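Local structure of DNA repair protein RAD7 (Saccharomyces cerevisiae, 5ZB2) at residues 263-268 / 290-295; 286-291 / 313-318. The protein takes part, within the global genome repair complex, in nucleotide excision repair of damage in nontranscribing DNA and binds Elc1. All coordinates share one frame; numbering follows the deposited sequence.

Both contacts join successive turns of the leucine-rich-repeat solenoid that makes up most of this fragment of Rad7, and their centres lie about 9 Å apart. Contact 1 lays the loop after helix 251-261 against the loop after helix 281-290; contact 2 sets helix 281-290 beside helix 309-320. Lys290 and Val291 belong to both. Loop meets loop through backbone hydrogen bonds, two waters and charged side chains at the surface, with Cys266 and Leu293 buried beneath. The helices instead meet through an aromatic ring and a leucine in the interior, with polar groups toward the outside. Leu293 ties the two together: its N probably bonds Asn318 O, and its CD1 packs on Phe288 and Leu315.

Contact 1. Residues 263-268 / 290-295; sequences PEKCPL and KVELNN
Two equivalent helix-to-strand loops of neighbouring turns in a leucine-rich-repeat solenoid meet where Glu264 and Lys265 lie along Val291 and Glu292, and a single beta bridge pairs Lys265 with Glu292. Its two bonds both use Glu292: its N donates to Glu264 O (2.8 Å, N-H...O 163°), and its O accepts Cys266 N at 3.2 Å, a more bent bond at 140°. Lys265, between the bridging atoms Glu264 O and Cys266 N, is the centre of an inverse gamma turn, closed by a weak bond from Cys266 N back to Glu264 O. On the outer side the Lys265 and Glu292 side chains run side by side in the same direction. Lys265 bends at chi2 (-60°), which brings NZ back to Glu292 OE1 in a long salt bridge of 3.7 Å. With an alanine in place of Glu292, the Lys265 ammonium would probably lose this carboxylate, and its chain would probably be freer to swing. Glu264 and Lys290 cross at about a right angle; the lysine NZ lies near the glutamate CG, while the carboxylate stays beyond salt-bridge range. Beneath the bridge, Cys266 is buried. Its SG stands anti to the backbone N, touching Leu293 CD2 at 3.5 Å and accepting a bond from Leu268 N, so one sulfur serves both an apolar and a polar partner. Farther along, water replaces direct bonding. One molecule donates to Cys266 O and Leu268 O and accepts from Asn295 N; a second accepts from Asn294 N and lies 3.1 Å from both Cys266 O and Asn295 OD1. Between these loop ends, Leu268 O and Asn295 O, both acceptors, stand 3.5 Å apart, while the first water binds Leu268 O at 2.8 Å.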
ATOM      1  N   PRO A 263     -32.994   5.208  36.617  1.00 42.56           N
ATOM      2  CA  PRO A 263     -34.354   4.741  36.910  1.00 44.43           C
ATOM      3  C   PRO A 263     -34.352   3.501  37.787  1.00 46.03           C
ATOM      4  O   PRO A 263     -33.423   2.688  37.757  1.00 43.40           O
ATOM      5  CB  PRO A 263     -34.933   4.439  35.525  1.00 44.66           C
ATOM      6  CG  PRO A 263     -33.745   4.133  34.683  1.00 46.06           C
ATOM      7  CD  PRO A 263     -32.638   5.007  35.201  1.00 43.17           C
ATOM      8  N   GLU A 264     -35.428   3.360  38.568  1.00 46.67           N
ATOM      9  CA  GLU A 264     -35.545   2.225  39.480  1.00 50.97           C
ATOM     10  C   GLU A 264     -35.502   0.909  38.717  1.00 49.84           C
ATOM     11  O   GLU A 264     -34.905  -0.069  39.183  1.00 49.45           O
ATOM     12  CB  GLU A 264     -36.837   2.337  40.292  1.00 52.94           C
ATOM     13  CG  GLU A 264     -37.053   3.703  40.926  1.00 72.31           C
ATOM     14  CD  GLU A 264     -38.186   3.714  41.936  1.00 80.12           C
ATOM     15  OE1 GLU A 264     -37.900   3.708  43.152  1.00 80.15           O
ATOM     16  OE2 GLU A 264     -39.363   3.723  41.514  1.00 71.96           O
ATOM     17  N   LYS A 265     -36.141   0.861  37.548  1.00 50.26           N
ATOM     18  CA  LYS A 265     -35.979  -0.250  36.613  1.00 50.47           C
ATOM     19  C   LYS A 265     -34.683   0.012  35.854  1.00 47.17           C
ATOM     20  O   LYS A 265     -34.667   0.503  34.723  1.00 46.30           O
ATOM     21  CB  LYS A 265     -37.175  -0.362  35.675  1.00 62.06           C
ATOM     22  CG  LYS A 265     -38.529  -0.241  36.357  1.00 69.45           C
ATOM     23  CD  LYS A 265     -38.730  -1.314  37.412  1.00 77.65           C
ATOM     24  CE  LYS A 265     -40.077  -1.163  38.100  1.00 82.58           C
ATOM     25  NZ  LYS A 265     -40.270  -2.177  39.170  1.00 93.04           N
ATOM     26  N   CYS A 266     -33.575  -0.304  36.508  1.00 47.74           N
ATOM     27  CA  CYS A 266     -32.269   0.107  36.011  1.00 45.92           C
ATOM     28  C   CYS A 266     -31.810  -0.816  34.887  1.00 44.43           C
ATOM     29  O   CYS A 266     -31.700  -2.026  35.100  1.00 44.12           O
ATOM     30  CB  CYS A 266     -31.253   0.098  37.138  1.00 45.63           C
ATOM     31  SG  CYS A 266     -29.624   0.589  36.597  1.00 45.54           S
ATOM     32  N   PRO A 267     -31.527  -0.295  33.689  1.00 42.84           N
ATOM     33  CA  PRO A 267     -31.045  -1.148  32.598  1.00 43.41           C
ATOM     34  C   PRO A 267     -29.550  -1.423  32.614  1.00 42.81           C
ATOM     35  O   PRO A 267     -29.045  -2.009  31.653  1.00 42.24           O
ATOM     36  CB  PRO A 267     -31.425  -0.332  31.353  1.00 42.25           C
ATOM     37  CG  PRO A 267     -31.295   1.081  31.808  1.00 43.34           C
ATOM     38  CD  PRO A 267     -31.737   1.095  33.245  1.00 42.77           C
ATOM     39  N   LEU A 268     -28.826  -1.028  33.660  1.00 41.30           N
ATOM     40  CA  LEU A 268     -27.376  -1.187  33.663  1.00 42.21           C
ATOM     41  C   LEU A 268     -26.990  -2.655  33.547  1.00 43.10           C
ATOM     42  O   LEU A 268     -27.464  -3.505  34.307  1.00 42.91           O
ATOM     43  CB  LEU A 268     -26.773  -0.589  34.933  1.00 40.72           C
ATOM     44  CG  LEU A 268     -26.691   0.938  35.015  1.00 39.63           C
ATOM     45  CD1 LEU A 268     -26.134   1.335  36.370  1.00 36.61           C
ATOM     46  CD2 LEU A 268     -25.830   1.513  33.894  1.00 40.65           C
ATOM     47  N   LYS A 290     -32.415   1.487  46.303  1.00 45.32           N
ATOM     48  CA  LYS A 290     -33.450   2.215  45.578  1.00 47.09           C
ATOM     49  C   LYS A 290     -33.771   1.569  44.235  1.00 47.99           C
ATOM     50  O   LYS A 290     -34.928   1.582  43.802  1.00 48.80           O
ATOM     51  CB  LYS A 290     -33.012   3.664  45.370  1.00 47.39           C
ATOM     52  CG  LYS A 290     -33.978   4.484  44.532  1.00 55.91           C
ATOM     53  CD  LYS A 290     -33.441   5.875  44.280  1.00 55.48           C
ATOM     54  CE  LYS A 290     -34.479   6.762  43.618  1.00 64.25           C
ATOM     55  NZ  LYS A 290     -34.880   6.261  42.274  1.00 66.91           N
ATOM     56  N   VAL A 291     -32.773   1.006  43.562  1.00 46.57           N
ATOM     57  CA  VAL A 291     -32.928   0.562  42.184  1.00 47.50           C
ATOM     58  C   VAL A 291     -32.904  -0.959  42.124  1.00 48.84           C
ATOM     59  O   VAL A 291     -32.472  -1.645  43.054  1.00 49.11           O
ATOM     60  CB  VAL A 291     -31.840   1.161  41.268  1.00 45.84           C
ATOM     61  CG1 VAL A 291     -31.875   2.680  41.336  1.00 44.34           C
ATOM     62  CG2 VAL A 291     -30.457   0.633  41.645  1.00 44.32           C
ATOM     63  N   GLU A 292     -33.383  -1.484  41.000  1.00 50.86           N
ATOM     64  CA  GLU A 292     -33.364  -2.912  40.713  1.00 55.69           C
ATOM     65  C   GLU A 292     -32.369  -3.162  39.589  1.00 53.69           C
ATOM     66  O   GLU A 292     -32.524  -2.624  38.487  1.00 50.58           O
ATOM     67  CB  GLU A 292     -34.754  -3.416  40.327  1.00 63.56           C
ATOM     68  CG  GLU A 292     -35.787  -3.277  41.430  1.00 72.57           C
ATOM     69  CD  GLU A 292     -37.144  -3.825  41.032  1.00 91.46           C
ATOM     70  OE1 GLU A 292     -37.306  -4.221  39.858  1.00 89.23           O
ATOM     71  OE2 GLU A 292     -38.048  -3.862  41.894  1.00109.97           O
ATOM     72  N   LEU A 293     -31.353  -3.974  39.870  1.00 54.66           N
ATOM     73  CA  LEU A 293     -30.288  -4.236  38.910  1.00 53.40           C
ATOM     74  C   LEU A 293     -30.406  -5.640  38.332  1.00 55.19           C
ATOM     75  O   LEU A 293     -29.457  -6.429  38.402  1.00 54.43           O
ATOM     76  CB  LEU A 293     -28.931  -4.044  39.583  1.00 51.14           C
ATOM     77  CG  LEU A 293     -28.703  -2.633  40.127  1.00 49.50           C
ATOM     78  CD1 LEU A 293     -27.555  -2.606  41.119  1.00 50.00           C
ATOM     79  CD2 LEU A 293     -28.438  -1.679  38.976  1.00 49.48           C
ATOM     80  N   ASN A 294     -31.566  -5.952  37.746  1.00 57.70           N
ATOM     81  CA  ASN A 294     -31.851  -7.294  37.252  1.00 67.61           C
ATOM     82  C   ASN A 294     -31.088  -7.643  35.983  1.00 58.70           C
ATOM     83  O   ASN A 294     -31.167  -8.793  35.536  1.00 57.11           O
ATOM     84  CB  ASN A 294     -33.352  -7.447  36.988  1.00 87.12           C
ATOM     85  CG  ASN A 294     -34.180  -7.369  38.254  1.00 96.81           C
ATOM     86  OD1 ASN A 294     -33.748  -7.807  39.321  1.00 90.56           O
ATOM     87  ND2 ASN A 294     -35.381  -6.814  38.142  1.00110.74           N
ATOM     88  N   ASN A 295     -30.361  -6.695  35.390  1.00 55.62           N
ATOM     89  CA  ASN A 295     -29.644  -6.931  34.142  1.00 58.15           C
ATOM     90  C   ASN A 295     -28.135  -6.787  34.293  1.00 49.81           C
ATOM     91  O   ASN A 295     -27.417  -6.811  33.286  1.00 50.16           O
ATOM     92  CB  ASN A 295     -30.149  -5.975  33.057  1.00 59.99           C
ATOM     93  CG  ASN A 295     -31.644  -6.091  32.827  1.00 62.88           C
ATOM     94  OD1 ASN A 295     -32.433  -5.337  33.399  1.00 68.51           O
ATOM     95  ND2 ASN A 295     -32.043  -7.041  31.989  1.00 62.78           N
TER
HETATM   96  O   HOH W   1     -29.847  -3.689  35.805  1.00 45.57           O
HETATM   97  O   HOH W   2     -33.641  -4.222  36.011  1.00 61.32           O

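Contact 2. Residues 286-291 / 313-318; sequences YFFSKV and IELLLN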
ATOM      1  N   TYR A 286     -27.178   3.009  50.015  1.00 35.29           N
ATOM      2  CA  TYR A 286     -28.327   3.881  49.798  1.00 35.28           C
ATOM      3  C   TYR A 286     -28.808   3.802  48.355  1.00 38.26           C
ATOM      4  O   TYR A 286     -30.015   3.727  48.095  1.00 37.18           O
ATOM      5  CB  TYR A 286     -27.934   5.310  50.181  1.00 33.42           C
ATOM      6  CG  TYR A 286     -28.872   6.415  49.757  1.00 35.16           C
ATOM      7  CD1 TYR A 286     -29.988   6.737  50.520  1.00 33.72           C
ATOM      8  CD2 TYR A 286     -28.610   7.173  48.624  1.00 33.42           C
ATOM      9  CE1 TYR A 286     -30.833   7.763  50.150  1.00 34.11           C
ATOM     10  CE2 TYR A 286     -29.450   8.202  48.245  1.00 35.35           C
ATOM     11  CZ  TYR A 286     -30.559   8.492  49.014  1.00 34.12           C
ATOM     12  OH  TYR A 286     -31.396   9.513  48.643  1.00 32.93           O
ATOM     13  N   PHE A 287     -27.873   3.780  47.404  1.00 36.96           N
ATOM     14  CA  PHE A 287     -28.243   3.787  45.994  1.00 36.13           C
ATOM     15  C   PHE A 287     -28.789   2.434  45.555  1.00 37.89           C
ATOM     16  O   PHE A 287     -29.789   2.364  44.833  1.00 36.97           O
ATOM     17  CB  PHE A 287     -27.032   4.177  45.147  1.00 36.87           C
ATOM     18  CG  PHE A 287     -27.220   3.932  43.686  1.00 37.13           C
ATOM     19  CD1 PHE A 287     -28.150   4.662  42.961  1.00 36.10           C
ATOM     20  CD2 PHE A 287     -26.463   2.976  43.032  1.00 35.76           C
ATOM     21  CE1 PHE A 287     -28.326   4.436  41.610  1.00 37.55           C
ATOM     22  CE2 PHE A 287     -26.630   2.745  41.678  1.00 38.46           C
ATOM     23  CZ  PHE A 287     -27.564   3.474  40.965  1.00 38.44           C
ATOM     24  N   PHE A 288     -28.134   1.344  45.964  1.00 38.61           N
ATOM     25  CA  PHE A 288     -28.542   0.025  45.495  1.00 39.43           C
ATOM     26  C   PHE A 288     -29.919  -0.367  46.022  1.00 43.44           C
ATOM     27  O   PHE A 288     -30.669  -1.061  45.326  1.00 45.37           O
ATOM     28  CB  PHE A 288     -27.503  -1.025  45.900  1.00 40.63           C
ATOM     29  CG  PHE A 288     -26.217  -0.958  45.110  1.00 40.55           C
ATOM     30  CD1 PHE A 288     -26.219  -0.631  43.761  1.00 39.81           C
ATOM     31  CD2 PHE A 288     -25.007  -1.223  45.722  1.00 39.95           C
ATOM     32  CE1 PHE A 288     -25.038  -0.573  43.044  1.00 40.44           C
ATOM     33  CE2 PHE A 288     -23.822  -1.169  45.008  1.00 42.40           C
ATOM     34  CZ  PHE A 288     -23.837  -0.843  43.672  1.00 42.61           C
ATOM     35  N   SER A 289     -30.278   0.054  47.237  1.00 42.96           N
ATOM     36  CA  SER A 289     -31.590  -0.303  47.759  1.00 46.19           C
ATOM     37  C   SER A 289     -32.712   0.387  46.995  1.00 47.15           C
ATOM     38  O   SER A 289     -33.848  -0.094  47.020  1.00 47.43           O
ATOM     39  CB  SER A 289     -31.686   0.036  49.246  1.00 46.16           C
ATOM     40  OG  SER A 289     -31.765   1.435  49.445  1.00 43.86           O
ATOM     41  N   LYS A 290     -32.415   1.487  46.303  1.00 45.32           N
ATOM     42  CA  LYS A 290     -33.450   2.215  45.578  1.00 47.09           C
ATOM     43  C   LYS A 290     -33.771   1.569  44.235  1.00 47.99           C
ATOM     44  O   LYS A 290     -34.928   1.582  43.802  1.00 48.80           O
ATOM     45  CB  LYS A 290     -33.012   3.664  45.370  1.00 47.39           C
ATOM     46  CG  LYS A 290     -33.978   4.484  44.532  1.00 55.91           C
ATOM     47  CD  LYS A 290     -33.441   5.875  44.280  1.00 55.48           C
ATOM     48  CE  LYS A 290     -34.479   6.762  43.618  1.00 64.25           C
ATOM     49  NZ  LYS A 290     -34.880   6.261  42.274  1.00 66.91           N
ATOM     50  N   VAL A 291     -32.773   1.006  43.562  1.00 46.57           N
ATOM     51  CA  VAL A 291     -32.928   0.562  42.184  1.00 47.50           C
ATOM     52  C   VAL A 291     -32.904  -0.959  42.124  1.00 48.84           C
ATOM     53  O   VAL A 291     -32.472  -1.645  43.054  1.00 49.11           O
ATOM     54  CB  VAL A 291     -31.840   1.161  41.268  1.00 45.84           C
ATOM     55  CG1 VAL A 291     -31.875   2.680  41.336  1.00 44.34           C
ATOM     56  CG2 VAL A 291     -30.457   0.633  41.645  1.00 44.32           C
ATOM     57  N   ILE A 313     -24.049  -6.528  49.873  1.00 43.69           N
ATOM     58  CA  ILE A 313     -25.303  -7.212  50.180  1.00 44.15           C
ATOM     59  C   ILE A 313     -26.461  -6.526  49.468  1.00 44.39           C
ATOM     60  O   ILE A 313     -27.282  -7.177  48.812  1.00 45.66           O
ATOM     61  CB  ILE A 313     -25.525  -7.271  51.703  1.00 46.22           C
ATOM     62  CG1 ILE A 313     -24.443  -8.138  52.355  1.00 47.55           C
ATOM     63  CG2 ILE A 313     -26.918  -7.815  52.033  1.00 48.00           C
ATOM     64  CD1 ILE A 313     -24.505  -8.183  53.871  1.00 49.72           C
ATOM     65  N   GLU A 314     -26.547  -5.199  49.587  1.00 44.41           N
ATOM     66  CA  GLU A 314     -27.614  -4.468  48.909  1.00 45.02           C
ATOM     67  C   GLU A 314     -27.556  -4.689  47.402  1.00 44.76           C
ATOM     68  O   GLU A 314     -28.598  -4.779  46.742  1.00 46.01           O
ATOM     69  CB  GLU A 314     -27.524  -2.977  49.237  1.00 43.89           C
ATOM     70  CG  GLU A 314     -27.845  -2.620  50.688  1.00 46.85           C
ATOM     71  CD  GLU A 314     -29.301  -2.877  51.062  1.00 52.77           C
ATOM     72  OE1 GLU A 314     -30.124  -3.131  50.158  1.00 52.11           O
ATOM     73  OE2 GLU A 314     -29.621  -2.823  52.268  1.00 67.35           O
ATOM     74  N   LEU A 315     -26.348  -4.779  46.839  1.00 41.86           N
ATOM     75  CA  LEU A 315     -26.212  -5.058  45.412  1.00 42.30           C
ATOM     76  C   LEU A 315     -26.835  -6.404  45.057  1.00 43.94           C
ATOM     77  O   LEU A 315     -27.654  -6.501  44.136  1.00 44.49           O
ATOM     78  CB  LEU A 315     -24.734  -5.027  45.009  1.00 41.66           C
ATOM     79  CG  LEU A 315     -24.401  -5.479  43.580  1.00 41.68           C
ATOM     80  CD1 LEU A 315     -25.009  -4.542  42.550  1.00 42.25           C
ATOM     81  CD2 LEU A 315     -22.894  -5.582  43.383  1.00 43.72           C
ATOM     82  N   LEU A 316     -26.456  -7.458  45.784  1.00 43.49           N
ATOM     83  CA  LEU A 316     -26.933  -8.800  45.461  1.00 46.47           C
ATOM     84  C   LEU A 316     -28.435  -8.933  45.688  1.00 49.22           C
ATOM     85  O   LEU A 316     -29.142  -9.528  44.865  1.00 51.23           O
ATOM     86  CB  LEU A 316     -26.177  -9.832  46.295  1.00 48.97           C
ATOM     87  CG  LEU A 316     -24.659  -9.860  46.105  1.00 46.09           C
ATOM     88  CD1 LEU A 316     -24.017 -10.688  47.197  1.00 47.43           C
ATOM     89  CD2 LEU A 316     -24.289 -10.403  44.734  1.00 47.97           C
ATOM     90  N   LEU A 317     -28.943  -8.390  46.793  1.00 46.58           N
ATOM     91  CA  LEU A 317     -30.348  -8.563  47.146  1.00 48.90           C
ATOM     92  C   LEU A 317     -31.296  -7.703  46.317  1.00 49.36           C
ATOM     93  O   LEU A 317     -32.513  -7.887  46.421  1.00 52.32           O
ATOM     94  CB  LEU A 317     -30.554  -8.257  48.631  1.00 49.58           C
ATOM     95  CG  LEU A 317     -30.344  -9.434  49.590  1.00 55.33           C
ATOM     96  CD1 LEU A 317     -29.000 -10.104  49.362  1.00 56.67           C
ATOM     97  CD2 LEU A 317     -30.464  -8.972  51.037  1.00 55.87           C
ATOM     98  N   ASN A 318     -30.789  -6.779  45.504  1.00 48.23           N
ATOM     99  CA  ASN A 318     -31.634  -5.901  44.700  1.00 48.82           C
ATOM    100  C   ASN A 318     -31.555  -6.242  43.214  1.00 51.93           C
ATOM    101  O   ASN A 318     -31.603  -5.359  42.354  1.00 57.87           O
ATOM    102  CB  ASN A 318     -31.272  -4.437  44.943  1.00 48.93           C
ATOM    103  CG  ASN A 318     -31.849  -3.904  46.250  1.00 49.51           C
ATOM    104  OD1 ASN A 318     -32.962  -3.381  46.282  1.00 52.42           O
ATOM    105  ND2 ASN A 318     -31.092  -4.041  47.334  1.00 47.51           N
TER
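The Phe288 ring leans against Leu315, the two side chains crossing obliquely. Leu315 CD1 sits over one ring face, 4.1 Å from the centroid and 14° off the normal, a CH-pi contact, and Leu315 CB lies over the ring near CD2, at 3.9 Å. With its CG anti to the backbone N (chi1 172°), Leu315 directs its branch over the ring, and CD1 comes to lie near CE1 and CZ. Nearer the backbone, Phe288 CB meets Glu314 CB. Toward the surface, Glu314 OE1 approaches Ser289 CB. Asn318 lays its amide close to the last turn of the other helix, CG 3.2 Å from Phe288 O, but OD1 and that oxygen, both acceptors, stand 3.4 Å apart without a bond. The amide nitrogen is engaged within its own helix: ND2 bonds Glu314 O at 2.7 Å, in the carbonyl plane and on a lone pair, and Glu314 OE1 weakly. The first bond, with slight help from the second, would limit the amide's rotation. Helices 286-290 and 313-318 run almost parallel, 7° apart with axes 8.3 Å from each other, as expected on the convex side of a leucine-rich-repeat solenoid; Tyr286 and Phe287 reach helix 251-261, while Leu296, before strand 298-300, packs against Leu315.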